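Local coordinates for protein cellobiose 2-epimerase (Caldibacillus thermoamylovorans, PDB 5ZHB) that probably catalyses the reversible 2-epimerisation of cellobiose and related disaccharides at the glucose unit of the reducing end, at residues A[17-22]-A[349-354]; A[37-42]-A[365-370]; A[181-186]-A[226-231]. One frame throughout, in Å; residues are numbered along the deposited sequence. Where two conformers were deposited one is given.

Interaction 1 of 3, residues A[17-22]-A[349-354]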
loop_
_atom_site.group_PDB
_atom_site.type_symbol
_atom_site.label_atom_id
_atom_site.label_comp_id
_atom_site.label_asym_id
_atom_site.label_seq_id
_atom_site.Cartn_x
_atom_site.Cartn_y
_atom_site.Cartn_z
ATOM N N LEU A 17 -4.268 0.490 -16.412
ATOM C CA LEU A 17 -5.394 1.375 -16.183
ATOM C C LEU A 17 -6.616 1.029 -17.049
ATOM O O LEU A 17 -7.724 1.061 -16.536
ATOM C CB LEU A 17 -4.946 2.818 -16.337
ATOM C CG LEU A 17 -3.850 3.246 -15.358
ATOM C CD1 LEU A 17 -3.385 4.645 -15.632
ATOM C CD2 LEU A 17 -4.336 3.126 -13.926
ATOM N N PRO A 18 -6.507 0.682 -18.345
ATOM C CA PRO A 18 -7.676 0.173 -19.090
ATOM C C PRO A 18 -8.347 -1.049 -18.469
ATOM O O PRO A 18 -9.566 -1.182 -18.520
ATOM C CB PRO A 18 -7.129 -0.127 -20.511
ATOM C CG PRO A 18 -5.907 0.752 -20.628
ATOM C CD PRO A 18 -5.323 0.861 -19.204
ATOM N N PHE A 19 -7.573 -1.973 -17.871
ATOM C CA PHE A 19 -8.181 -3.141 -17.252
ATOM C C PHE A 19 -9.111 -2.721 -16.103
ATOM O O PHE A 19 -10.257 -3.167 -16.028
ATOM C CB PHE A 19 -7.104 -4.099 -16.739
ATOM C CG PHE A 19 -7.622 -5.152 -15.766
ATOM C CD1 PHE A 19 -7.673 -4.906 -14.398
ATOM C CD2 PHE A 19 -8.015 -6.398 -16.232
ATOM C CE1 PHE A 19 -8.139 -5.876 -13.531
ATOM C CE2 PHE A 19 -8.477 -7.363 -15.375
ATOM C CZ PHE A 19 -8.500 -7.126 -14.015
ATOM N N TRP A 20 -8.616 -1.829 -15.230
ATOM C CA TRP A 20 -9.373 -1.316 -14.100
ATOM C C TRP A 20 -10.573 -0.479 -14.545
ATOM O O TRP A 20 -11.634 -0.570 -13.942
ATOM C CB TRP A 20 -8.411 -0.566 -13.163
ATOM C CG TRP A 20 -7.502 -1.547 -12.482
ATOM C CD1 TRP A 20 -6.240 -1.934 -12.811
ATOM C CD2 TRP A 20 -7.925 -2.422 -11.425
ATOM N NE1 TRP A 20 -5.826 -2.954 -12.003
ATOM C CE2 TRP A 20 -6.845 -3.280 -11.147
ATOM C CE3 TRP A 20 -9.099 -2.524 -10.676
ATOM C CZ2 TRP A 20 -6.916 -4.230 -10.135
ATOM C CZ3 TRP A 20 -9.178 -3.475 -9.687
ATOM C CH2 TRP A 20 -8.110 -4.333 -9.444
ATOM N N ALA A 21 -10.426 0.313 -15.618
ATOM C CA ALA A 21 -11.552 1.057 -16.182
ATOM C C ALA A 21 -12.682 0.143 -16.662
ATOM O O ALA A 21 -13.843 0.521 -16.533
ATOM C CB ALA A 21 -11.080 1.954 -17.303
ATOM N N LYS A 22 -12.362 -1.069 -17.153
ATOM C CA LYS A 22 -13.366 -2.025 -17.584
ATOM C C LYS A 22 -14.142 -2.603 -16.391
ATOM O O LYS A 22 -15.091 -3.365 -16.586
ATOM C CB LYS A 22 -12.729 -3.147 -18.421
ATOM C CG LYS A 22 -12.357 -2.802 -19.870
ATOM C CD LYS A 22 -11.649 -3.899 -20.677
ATOM C CE LYS A 22 -10.130 -3.884 -20.567
ATOM N NZ LYS A 22 -9.450 -5.191 -20.471
ATOM N N GLY A 349 -8.026 -9.703 -21.548
ATOM C CA GLY A 349 -8.858 -9.627 -20.367
ATOM C C GLY A 349 -8.040 -9.552 -19.078
ATOM O O GLY A 349 -8.627 -9.342 -18.026
ATOM N N GLY A 350 -6.722 -9.796 -19.170
ATOM C CA GLY A 350 -5.864 -9.938 -17.999
ATOM C C GLY A 350 -5.177 -8.643 -17.567
ATOM O O GLY A 350 -5.321 -7.574 -18.178
ATOM N N GLU A 351 -4.426 -8.738 -16.453
ATOM C CA GLU A 351 -3.670 -7.598 -15.950
ATOM C C GLU A 351 -2.323 -8.143 -15.489
ATOM O O GLU A 351 -1.551 -8.661 -16.294
ATOM C CB GLU A 351 -4.566 -6.914 -14.907
ATOM C CG GLU A 351 -4.037 -5.617 -14.310
ATOM C CD GLU A 351 -3.595 -5.624 -12.838
ATOM O OE1 GLU A 351 -3.448 -4.521 -12.295
ATOM O OE2 GLU A 351 -3.354 -6.695 -12.269
ATOM N N TRP A 352 -2.135 -8.181 -14.167
ATOM C CA TRP A 352 -1.011 -8.878 -13.570
ATOM C C TRP A 352 -1.532 -10.064 -12.760
ATOM O O TRP A 352 -2.561 -10.028 -12.089
ATOM C CB TRP A 352 -0.192 -7.921 -12.676
ATOM C CG TRP A 352 0.521 -6.781 -13.371
ATOM C CD1 TRP A 352 0.206 -6.125 -14.519
ATOM C CD2 TRP A 352 1.750 -6.171 -12.908
ATOM N NE1 TRP A 352 1.135 -5.158 -14.806
ATOM C CE2 TRP A 352 2.101 -5.166 -13.829
ATOM C CE3 TRP A 352 2.590 -6.405 -11.817
ATOM C CZ2 TRP A 352 3.239 -4.380 -13.678
ATOM C CZ3 TRP A 352 3.719 -5.628 -11.672
ATOM C CH2 TRP A 352 4.054 -4.655 -12.597
ATOM N N TYR A 353 -0.755 -11.135 -12.751
ATOM C CA TYR A 353 -1.051 -12.217 -11.832
ATOM C C TYR A 353 -0.760 -11.811 -10.387
ATOM O O TYR A 353 0.079 -10.954 -10.122
ATOM C CB TYR A 353 -0.179 -13.414 -12.163
ATOM C CG TYR A 353 -0.340 -13.959 -13.564
ATOM C CD1 TYR A 353 -1.559 -14.466 -14.013
ATOM C CD2 TYR A 353 0.775 -14.086 -14.389
ATOM C CE1 TYR A 353 -1.680 -14.984 -15.298
ATOM C CE2 TYR A 353 0.668 -14.619 -15.659
ATOM C CZ TYR A 353 -0.548 -15.102 -16.094
ATOM O OH TYR A 353 -0.590 -15.638 -17.337
ATOM N N TRP A 354 -1.482 -12.437 -9.461
ATOM C CA TRP A 354 -1.272 -12.228 -8.047
ATOM C C TRP A 354 0.159 -12.624 -7.688
ATOM O O TRP A 354 0.883 -11.895 -7.009
ATOM C CB TRP A 354 -2.288 -13.070 -7.262
ATOM C CG TRP A 354 -2.186 -12.890 -5.768
ATOM C CD1 TRP A 354 -1.153 -13.317 -4.976
ATOM C CD2 TRP A 354 -3.142 -12.296 -4.876
ATOM N NE1 TRP A 354 -1.367 -12.976 -3.672
ATOM C CE2 TRP A 354 -2.599 -12.387 -3.572
ATOM C CE3 TRP A 354 -4.407 -11.736 -5.042
ATOM C CZ2 TRP A 354 -3.272 -11.924 -2.447
ATOM C CZ3 TRP A 354 -5.093 -11.315 -3.927
ATOM C CH2 TRP A 354 -4.536 -11.416 -2.645
HETATM O O HOH W 1 -6.739 -6.406 -20.216
#

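Interaction 2 of 3, residues A[37-42]-A[365-370]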
loop_
_atom_site.group_PDB
_atom_site.type_symbol
_atom_site.label_atom_id
_atom_site.label_comp_id
_atom_site.label_asym_id
_atom_site.label_seq_id
_atom_site.Cartn_x
_atom_site.Cartn_y
_atom_site.Cartn_z
ATOM N N TYR A 37 -9.105 -15.862 -11.251
ATOM C CA TYR A 37 -7.951 -16.245 -12.041
ATOM C C TYR A 37 -8.356 -16.515 -13.495
ATOM O O TYR A 37 -7.579 -16.247 -14.406
ATOM C CB TYR A 37 -7.349 -17.539 -11.497
ATOM C CG TYR A 37 -6.195 -18.020 -12.355
ATOM C CD1 TYR A 37 -5.011 -17.302 -12.396
ATOM C CD2 TYR A 37 -6.313 -19.136 -13.182
ATOM C CE1 TYR A 37 -3.939 -17.719 -13.158
ATOM C CE2 TYR A 37 -5.257 -19.542 -13.985
ATOM C CZ TYR A 37 -4.066 -18.838 -13.971
ATOM O OH TYR A 37 -3.002 -19.220 -14.741
ATOM N N ASP A 38 -9.557 -17.067 -13.701
ATOM C CA ASP A 38 -9.985 -17.442 -15.046
ATOM C C ASP A 38 -10.692 -16.273 -15.742
ATOM O O ASP A 38 -11.305 -16.475 -16.790
ATOM C CB ASP A 38 -10.805 -18.724 -14.991
ATOM C CG ASP A 38 -12.073 -18.645 -14.159
ATOM O OD1 ASP A 38 -12.478 -17.512 -13.818
ATOM O OD2 ASP A 38 -12.645 -19.712 -13.868
ATOM N N LEU A 39 -10.618 -15.056 -15.166
ATOM C CA LEU A 39 -11.072 -13.827 -15.809
ATOM C C LEU A 39 -12.595 -13.700 -15.860
ATOM O O LEU A 39 -13.082 -12.760 -16.499
ATOM C CB LEU A 39 -10.435 -13.595 -17.181
ATOM C CG LEU A 39 -8.907 -13.649 -17.221
ATOM C CD1 LEU A 39 -8.444 -13.409 -18.648
ATOM C CD2 LEU A 39 -8.263 -12.638 -16.236
ATOM N N HIS A 40 -13.352 -14.534 -15.124
ATOM C CA HIS A 40 -14.751 -14.186 -14.837
ATOM C C HIS A 40 -14.859 -12.969 -13.912
ATOM O O HIS A 40 -14.213 -12.901 -12.863
ATOM C CB HIS A 40 -15.540 -15.334 -14.220
ATOM C CG HIS A 40 -15.747 -16.452 -15.174
ATOM N ND1 HIS A 40 -15.152 -17.687 -15.039
ATOM C CD2 HIS A 40 -16.513 -16.512 -16.287
ATOM C CE1 HIS A 40 -15.524 -18.439 -16.060
ATOM N NE2 HIS A 40 -16.337 -17.751 -16.817
ATOM N N VAL A 41 -15.700 -12.006 -14.309
ATOM C CA VAL A 41 -16.002 -10.829 -13.521
ATOM C C VAL A 41 -17.265 -11.098 -12.706
ATOM O O VAL A 41 -18.322 -11.365 -13.288
ATOM C CB VAL A 41 -16.206 -9.615 -14.432
ATOM C CG1 VAL A 41 -16.588 -8.394 -13.620
ATOM C CG2 VAL A 41 -15.029 -9.336 -15.357
ATOM N N HIS A 42 -17.149 -11.078 -11.369
ATOM C CA HIS A 42 -18.289 -11.295 -10.480
ATOM C C HIS A 42 -18.890 -9.947 -10.091
ATOM O O HIS A 42 -18.419 -9.284 -9.154
ATOM C CB HIS A 42 -17.877 -12.087 -9.239
ATOM C CG HIS A 42 -17.317 -13.419 -9.545
ATOM N ND1 HIS A 42 -18.014 -14.575 -9.294
ATOM C CD2 HIS A 42 -16.173 -13.795 -10.137
ATOM C CE1 HIS A 42 -17.298 -15.618 -9.705
ATOM N NE2 HIS A 42 -16.165 -15.167 -10.206
ATOM N N ARG A 365 -4.937 -17.521 -8.416
ATOM C CA ARG A 365 -5.569 -16.644 -7.457
ATOM C C ARG A 365 -6.186 -15.513 -8.252
ATOM O O ARG A 365 -5.777 -15.295 -9.392
ATOM C CB ARG A 365 -4.515 -16.001 -6.544
ATOM C CG ARG A 365 -3.977 -16.933 -5.477
ATOM C CD ARG A 365 -3.546 -16.151 -4.268
ATOM N NE ARG A 365 -4.725 -15.505 -3.681
ATOM C CZ ARG A 365 -4.716 -14.948 -2.487
ATOM N NH1 ARG A 365 -3.643 -15.078 -1.724
ATOM N NH2 ARG A 365 -5.781 -14.286 -2.057
ATOM N N GLU A 366 -7.126 -14.809 -7.641
ATOM C CA GLU A 366 -7.865 -13.739 -8.309
ATOM C C GLU A 366 -6.926 -12.632 -8.810
ATOM O O GLU A 366 -5.889 -12.338 -8.213
ATOM C CB GLU A 366 -8.957 -13.209 -7.394
ATOM C CG GLU A 366 -8.480 -12.315 -6.249
ATOM C CD GLU A 366 -8.144 -13.060 -4.973
ATOM O OE1 GLU A 366 -7.812 -14.262 -5.005
ATOM O OE2 GLU A 366 -8.289 -12.426 -3.907
ATOM N N ILE A 367 -7.344 -11.967 -9.891
ATOM C CA ILE A 367 -6.613 -10.883 -10.508
ATOM C C ILE A 367 -7.060 -9.558 -9.920
ATOM O O ILE A 367 -6.330 -8.581 -9.953
ATOM C CB ILE A 367 -6.840 -10.873 -12.041
ATOM C CG1 ILE A 367 -6.546 -12.190 -12.640
ATOM C CG2 ILE A 367 -6.033 -9.768 -12.714
ATOM C CD1 ILE A 367 -5.243 -12.812 -12.170
ATOM N N ALA A 368 -8.298 -9.505 -9.461
ATOM C CA ALA A 368 -8.831 -8.310 -8.860
ATOM C C ALA A 368 -9.780 -8.724 -7.747
ATOM O O ALA A 368 -10.592 -9.641 -7.918
ATOM C CB ALA A 368 -9.526 -7.453 -9.886
ATOM N N GLY A 369 -9.681 -8.007 -6.627
ATOM C CA GLY A 369 -10.562 -8.225 -5.508
ATOM C C GLY A 369 -10.143 -7.426 -4.283
ATOM O O GLY A 369 -9.313 -6.537 -4.382
ATOM N N PRO A 370 -10.708 -7.750 -3.106
ATOM C CA PRO A 370 -10.492 -6.950 -1.912
ATOM C C PRO A 370 -9.020 -6.714 -1.604
ATOM O O PRO A 370 -8.708 -5.694 -1.009
ATOM C CB PRO A 370 -11.203 -7.755 -0.815
ATOM C CG PRO A 370 -12.289 -8.489 -1.574
ATOM C CD PRO A 370 -11.589 -8.904 -2.859
#

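Interaction 3 of 3, residues A[181-186]-A[226-231]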
loop_
_atom_site.group_PDB
_atom_site.type_symbol
_atom_site.label_atom_id
_atom_site.label_comp_id
_atom_site.label_asym_id
_atom_site.label_seq_id
_atom_site.Cartn_x
_atom_site.Cartn_y
_atom_site.Cartn_z
ATOM N N ILE A 181 0.260 -5.089 18.265
ATOM C CA ILE A 181 0.796 -3.975 17.503
ATOM C C ILE A 181 1.340 -4.586 16.214
ATOM O O ILE A 181 1.896 -5.678 16.249
ATOM C CB ILE A 181 1.887 -3.198 18.273
ATOM C CG1 ILE A 181 1.332 -2.405 19.471
ATOM C CG2 ILE A 181 2.654 -2.278 17.316
ATOM C CD1 ILE A 181 2.397 -1.812 20.388
ATOM N N THR A 182 1.096 -3.916 15.076
ATOM C CA THR A 182 1.639 -4.374 13.798
ATOM C C THR A 182 2.417 -3.256 13.102
ATOM O O THR A 182 2.046 -2.081 13.079
ATOM C CB THR A 182 0.581 -4.987 12.867
ATOM O OG1 THR A 182 -0.212 -3.968 12.243
ATOM C CG2 THR A 182 -0.259 -6.033 13.577
ATOM N N MET A 183 3.509 -3.698 12.464
ATOM C CA MET A 183 4.305 -2.903 11.551
ATOM C C MET A 183 3.419 -2.443 10.405
ATOM O O MET A 183 3.456 -1.266 10.016
ATOM C CB MET A 183 5.505 -3.748 11.077
ATOM C CG MET A 183 6.363 -3.138 9.987
ATOM S SD MET A 183 5.702 -3.400 8.320
ATOM C CE MET A 183 5.975 -5.154 8.137
ATOM N N ASN A 184 2.590 -3.356 9.905
ATOM C CA ASN A 184 1.808 -3.041 8.707
ATOM C C ASN A 184 0.929 -1.815 8.933
ATOM O O ASN A 184 0.880 -0.922 8.085
ATOM C CB ASN A 184 1.007 -4.243 8.229
ATOM C CG ASN A 184 0.385 -3.989 6.874
ATOM O OD1 ASN A 184 1.103 -3.849 5.882
ATOM N ND2 ASN A 184 -0.935 -3.860 6.847
ATOM N N THR A 185 0.182 -1.780 10.059
ATOM C CA THR A 185 -0.712 -0.653 10.328
ATOM C C THR A 185 0.078 0.645 10.469
ATOM O O THR A 185 -0.292 1.653 9.892
ATOM C CB THR A 185 -1.560 -0.926 11.574
ATOM O OG1 THR A 185 -2.401 -2.033 11.270
ATOM C CG2 THR A 185 -2.437 0.259 11.939
ATOM N N HIS A 186 1.216 0.599 11.189
ATOM C CA HIS A 186 2.064 1.763 11.370
ATOM C C HIS A 186 2.597 2.274 10.031
ATOM O O HIS A 186 2.672 3.487 9.808
ATOM C CB HIS A 186 3.149 1.418 12.406
ATOM C CG HIS A 186 2.562 1.381 13.789
ATOM N ND1 HIS A 186 1.905 0.274 14.284
ATOM C CD2 HIS A 186 2.498 2.337 14.763
ATOM C CE1 HIS A 186 1.456 0.555 15.517
ATOM N NE2 HIS A 186 1.803 1.802 15.835
ATOM N N LYS A 226 19.132 -5.626 10.310
ATOM C CA LYS A 226 18.678 -4.600 9.376
ATOM C C LYS A 226 17.303 -4.936 8.787
ATOM O O LYS A 226 16.838 -4.190 7.942
ATOM C CB LYS A 226 19.678 -4.320 8.254
ATOM C CG LYS A 226 21.066 -4.023 8.802
ATOM C CD LYS A 226 21.203 -2.600 9.302
ATOM C CE LYS A 226 22.635 -2.216 9.540
ATOM N NZ LYS A 226 22.994 -2.468 10.931
ATOM N N PHE A 227 16.631 -5.967 9.309
ATOM C CA PHE A 227 15.253 -6.245 8.922
ATOM C C PHE A 227 14.261 -5.479 9.795
ATOM O O PHE A 227 14.551 -5.099 10.938
ATOM C CB PHE A 227 14.904 -7.724 9.042
ATOM C CG PHE A 227 15.468 -8.625 7.960
ATOM C CD1 PHE A 227 14.866 -8.683 6.706
ATOM C CD2 PHE A 227 16.561 -9.450 8.213
ATOM C CE1 PHE A 227 15.360 -9.526 5.723
ATOM C CE2 PHE A 227 17.064 -10.289 7.225
ATOM C CZ PHE A 227 16.450 -10.333 5.984
ATOM N N LEU A 228 13.044 -5.301 9.243
ATOM C CA LEU A 228 11.920 -4.845 10.031
ATOM C C LEU A 228 11.326 -6.055 10.725
ATOM O O LEU A 228 11.269 -7.136 10.163
ATOM C CB LEU A 228 10.879 -4.164 9.152
ATOM C CG LEU A 228 11.338 -2.905 8.422
ATOM C CD1 LEU A 228 10.112 -2.280 7.826
ATOM C CD2 LEU A 228 12.075 -1.924 9.311
ATOM N N GLN A 229 10.844 -5.863 11.939
ATOM C CA GLN A 229 10.031 -6.879 12.589
ATOM C C GLN A 229 8.562 -6.568 12.272
ATOM O O GLN A 229 8.233 -5.441 11.928
ATOM C CB GLN A 229 10.384 -6.907 14.083
ATOM C CG GLN A 229 11.881 -7.122 14.337
ATOM C CD GLN A 229 12.317 -6.717 15.735
ATOM O OE1 GLN A 229 12.558 -7.578 16.584
ATOM N NE2 GLN A 229 12.399 -5.419 16.005
ATOM N N VAL A 230 7.702 -7.567 12.418
ATOM C CA VAL A 230 6.383 -7.545 11.799
ATOM C C VAL A 230 5.266 -7.455 12.839
ATOM O O VAL A 230 4.361 -6.654 12.666
ATOM C CB VAL A 230 6.218 -8.720 10.834
ATOM C CG1 VAL A 230 4.862 -8.691 10.119
ATOM C CG2 VAL A 230 7.346 -8.707 9.807
ATOM N N PHE A 231 5.323 -8.268 13.901
ATOM C CA PHE A 231 4.246 -8.394 14.877
ATOM C C PHE A 231 4.826 -8.269 16.283
ATOM O O PHE A 231 5.890 -8.838 16.564
ATOM C CB PHE A 231 3.578 -9.758 14.729
ATOM C CG PHE A 231 2.861 -9.991 13.414
ATOM C CD1 PHE A 231 1.859 -9.122 13.003
ATOM C CD2 PHE A 231 3.176 -11.081 12.606
ATOM C CE1 PHE A 231 1.193 -9.337 11.810
ATOM C CE2 PHE A 231 2.503 -11.292 11.404
ATOM C CZ PHE A 231 1.516 -10.406 11.013
HETATM O O HOH W 2 2.587 -6.199 10.424
#

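Interaction 1 of 3, residues A[17-22]-A[349-354]
Phe19, Trp20 and Glu351 carry this contact, in which the C-terminal end of helix 2-21 meets the loop following helix 326-343 in the (alpha/alpha)6 barrel expected of the GlcNAc 2-epimerase family. The tight part lies over the Phe19 ring. Glu351 CB stands nearly on the ring normal, 3.6 Å from the Phe19 ring centroid, so this is a CH-pi contact over the face. The same ring is met at its edge by a backbone carbonyl: Gly349 O lies near the ring plane, 3.3 Å from Phe19 CE2. With CG anti to the backbone N (chi1 -175°), the Glu351 chain runs past the Phe19 ring before bending at chi2, which carries its carboxylate to the indole of Trp20. There Trp20 NE1 gives a nearly straight hydrogen bond to Glu351 OE1 (2.9 Å, 167°). The acceptor lies close to the indole plane, whereas the donor approaches from above the carboxylate plane, 53° out of it. Asn377 also hydrogen-bonds to Glu351 OE1. The other oxygen accepts from its own loop, with Trp352 N 2.7 Å from Glu351 OE2, and forms a salt bridge with Lys372. Bonds to both oxygens therefore fix the rotation of this buried carboxylate, and the lysine would probably help to stabilise its negative charge. The loose side begins at exposed Lys22, whose NZ comes no closer than 4.5 Å to Gly349 CA. Here a water spans the segments instead: it accepts from Lys22 NZ at 3.0 Å and donates to Gly350 O at 2.7 Å.

Interaction 2 of 3, residues A[37-42]-A[365-370]
Tyr37 and Ile367 bury the most surface here, followed by Arg365. Tyr37 lies against the backbone of the 365-370 loop: Tyr37 CB is 3.5 Å from Arg365 O, and the same oxygen is 3.7 Å from Tyr37 CD1, near the ring plane and at the ring's edge. The torsion about CA and CB (chi1 176°) turns the ring away from its own backbone N, while that N remains 3.8 Å from Glu366 CA. Main chain and ring root of Tyr37 thus both follow the loop. Beyond the two segments, Arg347 makes a cation-pi contact with the Tyr37 ring and a hydrogen bond to Tyr37 O.

Ile367 supplies the apolar part. Ile367 CG1 is 4.0 Å from Leu39 CD2, the two side chains crossing at a slant, and the same CG1 is 4.3 Å from Tyr37 CA. Outside the two segments, Ile367 also packs on Phe19 of helix 2-21.

Arg365 contributes mainly backbone to the contact, since its CB points away from Tyr37. Its side chain pairs instead with its neighbour in a long salt bridge, Arg365 NE to Glu366 OE1 at 3.6 Å, with the oxygen in the guanidinium plane, and it makes a cation-pi contact with Trp354.

The 365-370 loop flanks the hairpin of strands 34-35 and 41-42, where Ile367 and Ala368 both face Val35 in a classic beta bulge.

Interaction 3 of 3, residues A[181-186]-A[226-231]
Val230 O is gripped by two donors at the start of helix 183-199. Met183 N gives it a direct hydrogen bond (3.1 Å, 171°), arriving tilted from the carbonyl plane, and a water donates to Val230 O at 2.9 Å while accepting from Asn184 N at the same length. Thr182 is the N-cap of this helix: its OG1 accepts from Thr185 N at 3.1 Å, and Glu158 takes a further bond with that hydroxyl. Thr182 O, in turn, is 2.6 Å from His186 ND1, a bond that lies close to the imidazole plane and ties the side chain of the first turn back to the cap residue.

Just before the cap, Thr182 pairs with Phe231 as an antiparallel, non-hydrogen-bonded bridge. Their side chains run alongside each other on the same face of the small two-stranded sheet, with Thr182 CG2 at the edge of the Phe231 ring, 3.8 Å from Phe231 CD1. Val230 CG1 covers one face of that ring.

Met183 makes the apolar half of the contact. With CG anti to the backbone N (chi1 173°), the side chain heads for the 226-231 segment, and bends at chi2 and chi3 bring CE to 4.2 Å from Val230 CG2. Leu228 CD1 flanks CG more loosely. The side chain's nearest approach is Met183 CB to Gln229 O, 3.3 Å; that buried oxygen has no polar partner in the model.

Chemically, the three N-H groups of Met183, Asn184 and Thr185 are each met by an acceptor: the partner segment's carbonyl, a water and the cap hydroxyl. The positive end of the helix dipole would probably strengthen the hold on Val230 O.

Interactions 1 and 2 form one continuous patch, their centres 10 Å apart and their segments alternating along the chain. Trp20 CH2 lies 3.5 Å from Ala368 CB, Trp352 O is 3.5 Å from Ile367 CG2, and Trp354 CH2 approaches Arg365 NH2 to 3.2 Å. Lys372 serves both, reaching Glu351 and Trp352 of the first and Ile367 O of the second. Interaction 3 is nested within the sequence loops that they close. Its centre lies about 30 Å from that of interaction 1 and 29 Å from that of interaction 2, across the chain's centre from interaction 1. No ligand marks the active site here; in relatives the substrate pocket lies within the barrel.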